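Local coordinates for sulfonate ABC transporter, periplasmic sulfonate-binding protein SsuA (Methylobacillus flagellatus, PDB 3UIF), which probably binds sulfonates or related sulfate esters in the periplasm and delivers them to an ABC transporter for uptake, at residues I69-Y74 / Q90-W95; I221-L226 / K315-E320. One frame throughout, in Å; residues are numbered along the deposited sequence.

Interaction 1 (I69-Y74 / Q90-W95); sequences IDFGIY and QLVAPW
In the mixed sheet of one lobe of this periplasmic binding protein, Phe-71 and Ile-73 of strand 71-75 meet Val-92 and Trp-95 of strand 89-94 and the residue after it. Each strand pairs antiparallel with strand 202-207, which lies between them. No backbone pairing joins them directly; side chains meet, and the Trp-95 indole also packs on the Tyr-74 backbone. Val-92 and Ala-93 both face Val-204 and form a classic beta bulge, where the chain turns a corner.

At one end, Val-92 CG2 comes up to the edge of the Phe-71 ring, 4.2 Å from CE1. The two side chains cross at about a right angle. At the other end the indole of Trp-95 does most of the work. Ile-73 CG2 meets its edge near the ring plane, 3.6 Å from CE3. That methyl lies anti to the backbone N of Ile-73, with CG1 at chi1 -54° on the N side. The carbonyl of Tyr-74 lies over one indole face, with O 3.5 Å above the plane and displaced toward the rim. Trp-95 has chi1 67°, which places CG between its own N and carbonyl carbon and lets the six-membered ring cover the end of 69-74. With an alanine at Trp-95, the Tyr-74 carbonyl would probably lose its aromatic cover and a gap would open beside Ile-73 CG2.

The backbone O of Trp-95 hydrogen-bonds a bound glycerol, probably from the crystallisation liquor. The Tyr-74 ring turns to helix 56-65, where its OH hydrogen-bonds Asn-61. Helix 215-233 packs on Phe-71 and Trp-95 through Ile-221 and Tyr-225. Helix 26-32 touches Ile-73 and Trp-95 through Ser-26.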
ATOM      1  N   ILE A  69      19.590   0.961  -7.501  1.00 49.21           N
ATOM      2  CA  ILE A  69      18.307   1.660  -7.498  1.00 47.78           C
ATOM      3  C   ILE A  69      18.402   2.666  -6.376  1.00 46.99           C
ATOM      4  O   ILE A  69      19.093   2.406  -5.394  1.00 47.21           O
ATOM      5  CB  ILE A  69      17.142   0.680  -7.255  1.00 46.82           C
ATOM      6  CG1 ILE A  69      16.874  -0.128  -8.519  1.00 47.71           C
ATOM      7  CG2 ILE A  69      15.885   1.402  -6.810  1.00 45.36           C
ATOM      8  CD1 ILE A  69      16.027  -1.366  -8.295  1.00 47.81           C
ATOM      9  N   ASP A  70      17.741   3.809  -6.518  1.00 45.91           N
ATOM     10  CA  ASP A  70      17.890   4.877  -5.545  1.00 45.18           C
ATOM     11  C   ASP A  70      16.624   5.099  -4.756  1.00 44.19           C
ATOM     12  O   ASP A  70      16.667   5.309  -3.548  1.00 43.84           O
ATOM     13  CB  ASP A  70      18.308   6.160  -6.252  1.00 45.98           C
ATOM     14  CG  ASP A  70      19.548   5.969  -7.102  1.00 47.34           C
ATOM     15  OD1 ASP A  70      20.492   5.299  -6.639  1.00 48.03           O
ATOM     16  OD2 ASP A  70      19.577   6.469  -8.238  1.00 48.91           O
ATOM     17  N   PHE A  71      15.497   5.047  -5.461  1.00 43.44           N
ATOM     18  CA  PHE A  71      14.187   5.225  -4.881  1.00 42.07           C
ATOM     19  C   PHE A  71      13.278   4.129  -5.354  1.00 41.78           C
ATOM     20  O   PHE A  71      13.508   3.546  -6.412  1.00 42.71           O
ATOM     21  CB  PHE A  71      13.606   6.561  -5.316  1.00 41.75           C
ATOM     22  CG  PHE A  71      14.274   7.728  -4.676  1.00 42.19           C
ATOM     23  CD1 PHE A  71      13.821   8.214  -3.461  1.00 41.20           C
ATOM     24  CD2 PHE A  71      15.372   8.331  -5.280  1.00 43.05           C
ATOM     25  CE1 PHE A  71      14.447   9.290  -2.870  1.00 41.87           C
ATOM     26  CE2 PHE A  71      16.003   9.407  -4.691  1.00 43.27           C
ATOM     27  CZ  PHE A  71      15.550   9.885  -3.483  1.00 43.00           C
ATOM     28  N   GLY A  72      12.229   3.877  -4.581  1.00 40.76           N
ATOM     29  CA  GLY A  72      11.268   2.837  -4.907  1.00 41.01           C
ATOM     30  C   GLY A  72       9.888   3.176  -4.394  1.00 39.56           C
ATOM     31  O   GLY A  72       9.700   3.437  -3.219  1.00 38.90           O
ATOM     32  N   ILE A  73       8.918   3.184  -5.295  1.00 39.70           N
ATOM     33  CA  ILE A  73       7.553   3.429  -4.909  1.00 38.29           C
ATOM     34  C   ILE A  73       6.781   2.122  -4.862  1.00 39.07           C
ATOM     35  O   ILE A  73       6.327   1.612  -5.888  1.00 39.71           O
ATOM     36  CB  ILE A  73       6.862   4.441  -5.830  1.00 39.28           C
ATOM     37  CG1 ILE A  73       7.696   5.735  -5.904  1.00 38.86           C
ATOM     38  CG2 ILE A  73       5.461   4.718  -5.290  1.00 38.50           C
ATOM     39  CD1 ILE A  73       7.337   6.675  -7.042  1.00 40.43           C
ATOM     40  N   TYR A  74       6.647   1.582  -3.657  1.00 38.50           N
ATOM     41  CA  TYR A  74       5.947   0.324  -3.477  1.00 38.52           C
ATOM     42  C   TYR A  74       5.456   0.193  -2.046  1.00 38.13           C
ATOM     43  O   TYR A  74       5.524   1.165  -1.287  1.00 37.87           O
ATOM     44  CB  TYR A  74       6.796  -0.861  -3.980  1.00 39.70           C
ATOM     45  CG  TYR A  74       8.068  -1.210  -3.223  1.00 40.14           C
ATOM     46  CD1 TYR A  74       8.580  -2.514  -3.283  1.00 41.18           C
ATOM     47  CD2 TYR A  74       8.764  -0.274  -2.456  1.00 39.94           C
ATOM     48  CE1 TYR A  74       9.738  -2.874  -2.611  1.00 42.02           C
ATOM     49  CE2 TYR A  74       9.923  -0.632  -1.775  1.00 40.86           C
ATOM     50  CZ  TYR A  74      10.406  -1.936  -1.861  1.00 41.88           C
ATOM     51  OH  TYR A  74      11.559  -2.311  -1.200  1.00 42.73           O
ATOM     52  N   GLN A  90      14.700   3.795   3.577  1.00 43.11           N
ATOM     53  CA  GLN A  90      13.928   4.734   4.415  1.00 43.16           C
ATOM     54  C   GLN A  90      12.651   5.148   3.712  1.00 41.31           C
ATOM     55  O   GLN A  90      12.666   5.366   2.495  1.00 40.84           O
ATOM     56  CB  GLN A  90      14.674   6.049   4.526  1.00 43.20           C
ATOM     57  CG  GLN A  90      15.453   6.320   5.764  1.00 44.42           C
ATOM     58  CD  GLN A  90      16.479   7.401   5.472  1.00 45.97           C
ATOM     59  OE1 GLN A  90      16.151   8.588   5.416  1.00 44.72           O
ATOM     60  NE2 GLN A  90      17.738   6.991   5.262  1.00 46.32           N
ATOM     61  N   LEU A  91      11.574   5.339   4.470  1.00 41.22           N
ATOM     62  CA  LEU A  91      10.366   5.949   3.921  1.00 39.81           C
ATOM     63  C   LEU A  91      10.517   7.479   3.944  1.00 39.70           C
ATOM     64  O   LEU A  91      10.573   8.081   5.032  1.00 39.50           O
ATOM     65  CB  LEU A  91       9.122   5.510   4.701  1.00 38.59           C
ATOM     66  CG  LEU A  91       7.775   6.058   4.213  1.00 38.18           C
ATOM     67  CD1 LEU A  91       7.430   5.546   2.818  1.00 37.78           C
ATOM     68  CD2 LEU A  91       6.688   5.670   5.198  1.00 37.49           C
ATOM     69  N   VAL A  92      10.590   8.093   2.751  1.00 38.30           N
ATOM     70  CA  VAL A  92      10.752   9.558   2.624  1.00 38.81           C
ATOM     71  C   VAL A  92       9.484  10.287   2.168  1.00 38.49           C
ATOM     72  O   VAL A  92       9.432  11.519   2.203  1.00 38.89           O
ATOM     73  CB  VAL A  92      11.935   9.963   1.725  1.00 39.59           C
ATOM     74  CG1 VAL A  92      13.267   9.546   2.357  1.00 40.05           C
ATOM     75  CG2 VAL A  92      11.769   9.412   0.309  1.00 39.36           C
ATOM     76  N   ALA A  93       8.483   9.520   1.734  1.00 37.17           N
ATOM     77  CA  ALA A  93       7.150  10.039   1.411  1.00 37.25           C
ATOM     78  C   ALA A  93       6.102   8.913   1.451  1.00 36.74           C
ATOM     79  O   ALA A  93       6.037   8.084   0.526  1.00 36.55           O
ATOM     80  CB  ALA A  93       7.148  10.733   0.048  1.00 37.36           C
ATOM     81  N   PRO A  94       5.300   8.866   2.535  1.00 36.47           N
ATOM     82  CA  PRO A  94       4.207   7.913   2.640  1.00 36.51           C
ATOM     83  C   PRO A  94       3.160   8.253   1.586  1.00 35.98           C
ATOM     84  O   PRO A  94       2.869   9.436   1.387  1.00 35.91           O
ATOM     85  CB  PRO A  94       3.648   8.158   4.049  1.00 36.53           C
ATOM     86  CG  PRO A  94       4.710   8.891   4.789  1.00 37.00           C
ATOM     87  CD  PRO A  94       5.397   9.707   3.739  1.00 37.10           C
ATOM     88  N   TRP A  95       2.617   7.236   0.910  1.00 35.64           N
ATOM     89  CA  TRP A  95       1.642   7.481  -0.138  1.00 35.27           C
ATOM     90  C   TRP A  95       0.202   7.485   0.353  1.00 36.15           C
ATOM     91  O   TRP A  95      -0.740   7.620  -0.431  1.00 35.60           O
ATOM     92  CB  TRP A  95       1.854   6.525  -1.311  1.00 35.91           C
ATOM     93  CG  TRP A  95       1.591   5.051  -1.048  1.00 35.96           C
ATOM     94  CD1 TRP A  95       0.859   4.476  -0.005  1.00 35.97           C
ATOM     95  CD2 TRP A  95       2.019   3.914  -1.875  1.00 36.04           C
ATOM     96  NE1 TRP A  95       0.823   3.114  -0.123  1.00 36.02           N
ATOM     97  CE2 TRP A  95       1.483   2.706  -1.223  1.00 35.99           C
ATOM     98  CE3 TRP A  95       2.758   3.776  -3.057  1.00 36.73           C
ATOM     99  CZ2 TRP A  95       1.704   1.425  -1.735  1.00 36.39           C
ATOM    100  CZ3 TRP A  95       2.964   2.482  -3.566  1.00 36.77           C
ATOM    101  CH2 TRP A  95       2.446   1.336  -2.915  1.00 36.79           C
TER

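Interaction 2 (I221-L226 / K315-E320); sequences IVTAYL and KELKLE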
ATOM      1  N   ILE A 221      12.863  15.400  -5.111  1.00 43.18           N
ATOM      2  CA  ILE A 221      11.952  14.278  -5.364  1.00 41.69           C
ATOM      3  C   ILE A 221      10.696  14.300  -4.495  1.00 40.87           C
ATOM      4  O   ILE A 221       9.579  14.209  -5.007  1.00 40.43           O
ATOM      5  CB  ILE A 221      12.700  12.939  -5.288  1.00 41.62           C
ATOM      6  CG1 ILE A 221      13.262  12.625  -6.659  1.00 43.10           C
ATOM      7  CG2 ILE A 221      11.789  11.787  -4.878  1.00 40.63           C
ATOM      8  CD1 ILE A 221      14.627  12.012  -6.594  1.00 43.45           C
ATOM      9  N   VAL A 222      10.885  14.432  -3.189  1.00 40.88           N
ATOM     10  CA  VAL A 222       9.762  14.524  -2.253  1.00 40.07           C
ATOM     11  C   VAL A 222       8.856  15.740  -2.512  1.00 40.46           C
ATOM     12  O   VAL A 222       7.627  15.603  -2.589  1.00 39.99           O
ATOM     13  CB  VAL A 222      10.223  14.494  -0.786  1.00 40.21           C
ATOM     14  CG1 VAL A 222       9.014  14.506   0.130  1.00 39.73           C
ATOM     15  CG2 VAL A 222      11.085  13.258  -0.521  1.00 40.12           C
ATOM     16  N   THR A 223       9.448  16.921  -2.659  1.00 41.54           N
ATOM     17  CA  THR A 223       8.663  18.098  -2.998  1.00 42.02           C
ATOM     18  C   THR A 223       7.874  17.852  -4.292  1.00 41.93           C
ATOM     19  O   THR A 223       6.666  18.090  -4.333  1.00 41.81           O
ATOM     20  CB  THR A 223       9.534  19.348  -3.127  1.00 43.45           C
ATOM     21  OG1 THR A 223      10.056  19.696  -1.839  1.00 44.22           O
ATOM     22  CG2 THR A 223       8.733  20.493  -3.663  1.00 44.18           C
ATOM     23  N   ALA A 224       8.547  17.349  -5.327  1.00 42.13           N
ATOM     24  CA  ALA A 224       7.891  17.088  -6.614  1.00 42.14           C
ATOM     25  C   ALA A 224       6.769  16.057  -6.482  1.00 41.16           C
ATOM     26  O   ALA A 224       5.689  16.246  -7.026  1.00 41.65           O
ATOM     27  CB  ALA A 224       8.901  16.667  -7.671  1.00 42.71           C
ATOM     28  N   TYR A 225       7.033  14.985  -5.746  1.00 40.25           N
ATOM     29  CA  TYR A 225       6.040  13.979  -5.440  1.00 40.19           C
ATOM     30  C   TYR A 225       4.772  14.547  -4.815  1.00 39.28           C
ATOM     31  O   TYR A 225       3.670  14.309  -5.304  1.00 39.02           O
ATOM     32  CB  TYR A 225       6.626  12.951  -4.486  1.00 38.75           C
ATOM     33  CG  TYR A 225       5.659  11.843  -4.129  1.00 37.92           C
ATOM     34  CD1 TYR A 225       5.407  10.807  -5.020  1.00 37.72           C
ATOM     35  CD2 TYR A 225       5.020  11.823  -2.886  1.00 37.55           C
ATOM     36  CE1 TYR A 225       4.540   9.783  -4.694  1.00 37.31           C
ATOM     37  CE2 TYR A 225       4.148  10.811  -2.541  1.00 36.84           C
ATOM     38  CZ  TYR A 225       3.905   9.789  -3.451  1.00 36.72           C
ATOM     39  OH  TYR A 225       3.037   8.762  -3.123  1.00 36.37           O
ATOM     40  N   LEU A 226       4.932  15.270  -3.714  1.00 39.37           N
ATOM     41  CA  LEU A 226       3.792  15.877  -3.034  1.00 39.39           C
ATOM     42  C   LEU A 226       2.986  16.844  -3.918  1.00 40.26           C
ATOM     43  O   LEU A 226       1.762  16.949  -3.776  1.00 39.97           O
ATOM     44  CB  LEU A 226       4.230  16.546  -1.727  1.00 39.16           C
ATOM     45  CG  LEU A 226       4.753  15.558  -0.687  1.00 39.26           C
ATOM     46  CD1 LEU A 226       5.226  16.282   0.564  1.00 39.89           C
ATOM     47  CD2 LEU A 226       3.703  14.509  -0.331  1.00 37.87           C
ATOM     48  N   LYS A 315       5.865  22.821   4.271  1.00 46.86           N
ATOM     49  CA  LYS A 315       6.176  24.232   4.520  1.00 48.53           C
ATOM     50  C   LYS A 315       6.405  24.949   3.182  1.00 49.02           C
ATOM     51  O   LYS A 315       5.789  25.961   2.910  1.00 50.25           O
ATOM     52  CB  LYS A 315       7.400  24.383   5.452  1.00 49.63           C
ATOM     53  CG  LYS A 315       7.890  25.822   5.678  1.00 51.51           C
ATOM     54  CD  LYS A 315       9.013  25.886   6.712  1.00 53.78           C
ATOM     55  CE  LYS A 315       9.745  27.231   6.758  1.00 56.67           C
ATOM     56  NZ  LYS A 315      10.933  27.305   5.836  1.00 56.52           N
ATOM     57  N   GLU A 316       7.268  24.390   2.341  1.00 48.38           N
ATOM     58  CA  GLU A 316       7.612  24.970   1.038  1.00 48.82           C
ATOM     59  C   GLU A 316       6.402  25.128   0.121  1.00 48.63           C
ATOM     60  O   GLU A 316       6.336  26.061  -0.667  1.00 49.50           O
ATOM     61  CB  GLU A 316       8.615  24.052   0.355  1.00 47.93           C
ATOM     62  CG  GLU A 316       9.831  24.724  -0.267  1.00 54.37           C
ATOM     63  CD  GLU A 316      10.973  23.729  -0.479  1.00 57.45           C
ATOM     64  OE1 GLU A 316      12.080  23.999   0.048  1.00 60.24           O
ATOM     65  OE2 GLU A 316      10.759  22.669  -1.145  1.00 58.73           O
ATOM     66  N   LEU A 317       5.444  24.214   0.221  1.00 47.51           N
ATOM     67  CA  LEU A 317       4.316  24.210  -0.692  1.00 47.01           C
ATOM     68  C   LEU A 317       3.093  24.876  -0.096  1.00 48.07           C
ATOM     69  O   LEU A 317       2.059  24.970  -0.753  1.00 48.35           O
ATOM     70  CB  LEU A 317       3.969  22.776  -1.102  1.00 45.52           C
ATOM     71  CG  LEU A 317       4.904  22.000  -2.047  1.00 44.91           C
ATOM     72  CD1 LEU A 317       4.292  20.642  -2.397  1.00 43.49           C
ATOM     73  CD2 LEU A 317       5.260  22.793  -3.305  1.00 44.64           C
ATOM     74  N   LYS A 318       3.213  25.343   1.144  1.00 48.97           N
ATOM     75  CA  LYS A 318       2.080  25.889   1.903  1.00 49.79           C
ATOM     76  C   LYS A 318       0.933  24.898   2.035  1.00 48.64           C
ATOM     77  O   LYS A 318      -0.231  25.227   1.774  1.00 49.12           O
ATOM     78  CB  LYS A 318       1.575  27.204   1.314  1.00 51.68           C
ATOM     79  CG  LYS A 318       2.426  28.392   1.701  1.00 56.35           C
ATOM     80  CD  LYS A 318       3.283  28.859   0.543  1.00 58.02           C
ATOM     81  CE  LYS A 318       3.364  30.377   0.555  1.00 61.29           C
ATOM     82  NZ  LYS A 318       3.630  30.899  -0.815  1.00 63.38           N
ATOM     83  N   LEU A 319       1.273  23.691   2.462  1.00 47.10           N
ATOM     84  CA  LEU A 319       0.293  22.630   2.605  1.00 45.67           C
ATOM     85  C   LEU A 319       0.266  22.067   4.024  1.00 45.25           C
ATOM     86  O   LEU A 319      -0.219  20.936   4.238  1.00 44.02           O
ATOM     87  CB  LEU A 319       0.567  21.511   1.596  1.00 43.85           C
ATOM     88  CG  LEU A 319       0.509  21.902   0.120  1.00 44.75           C
ATOM     89  CD1 LEU A 319       0.707  20.639  -0.695  1.00 42.79           C
ATOM     90  CD2 LEU A 319      -0.805  22.597  -0.250  1.00 45.57           C
ATOM     91  N   GLU A 320       0.744  22.880   4.981  1.00 46.79           N
ATOM     92  CA  GLU A 320       0.864  22.432   6.375  0.50 46.59           C
ATOM     93  C   GLU A 320      -0.483  22.047   6.980  1.00 46.66           C
ATOM     94  O   GLU A 320      -0.530  21.173   7.836  1.00 45.93           O
ATOM     95  CB  GLU A 320       1.589  23.464   7.253  0.50 47.94           C
ATOM     96  CG  GLU A 320       3.063  23.664   6.919  0.50 48.30           C
ATOM     97  CD  GLU A 320       4.014  22.973   7.883  0.50 48.36           C
ATOM     98  OE1 GLU A 320       4.117  21.723   7.851  0.50 47.13           O
ATOM     99  OE2 GLU A 320       4.689  23.695   8.657  0.50 49.37           O
TER
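Thr-223 and Glu-316 cross at about a right angle and join through their polar ends. Thr-223 OG1 donates a hydrogen bond to Glu-316 OE2 at 3.1 Å. The hydroxyl reaches this oxygen nearly along its C-O axis. Beyond CG the glutamate chain is extended, which carries the carboxylate across to helix 215-233. The same threonine hydroxyl also bonds Gln-219 NE2, one turn earlier, so two partners hold it.

The methyl branch of Thr-223 serves the apolar half of the contact. With chi1 at -68°, OG1 sits beside the backbone N and CG2 lies anti to it. CG2 is 4.2 Å from Leu-317 CD2, and the two side chains run obliquely to each other. Helix 308-316 ends here in a Schellman motif. Lys-318 takes positive phi, and its N bonds Lys-315 O at 3.2 Å. Leu-317, just before Lys-318, points toward helix 215-233.

The other methyl of Leu-317, CD1, approaches residues one turn apart on that helix. It lies 4.0 Å from Thr-223 O and 4.2 Å from Leu-226 CB. Its contact with Leu-226 is thus at the base of that side chain. Ala-313, a turn earlier on helix 308-316, touches both Thr-223 and Leu-226. One residue after Lys-318, Leu-319 touches His-230 farther along helix 215-233.

Interaction 1 is buried between the sheet and the helices that cover it, whereas interaction 2 is partly buried and has the exposed Glu-316 at its margin. The first is made of apolar side chains and an indole over a carbonyl. The second mixes leucine packing with a threonine-carboxylate hydrogen bond. Helix 215-233 is common to both. It supplies one partner of interaction 2, and its Ile-221, Val-222 and Tyr-225 pack against Phe-71, Val-92, Ala-93 and Trp-95 of interaction 1. The centres are about 15 Å apart. The helix thus lies between the sheet strands and the C-terminal end of helix 308-316.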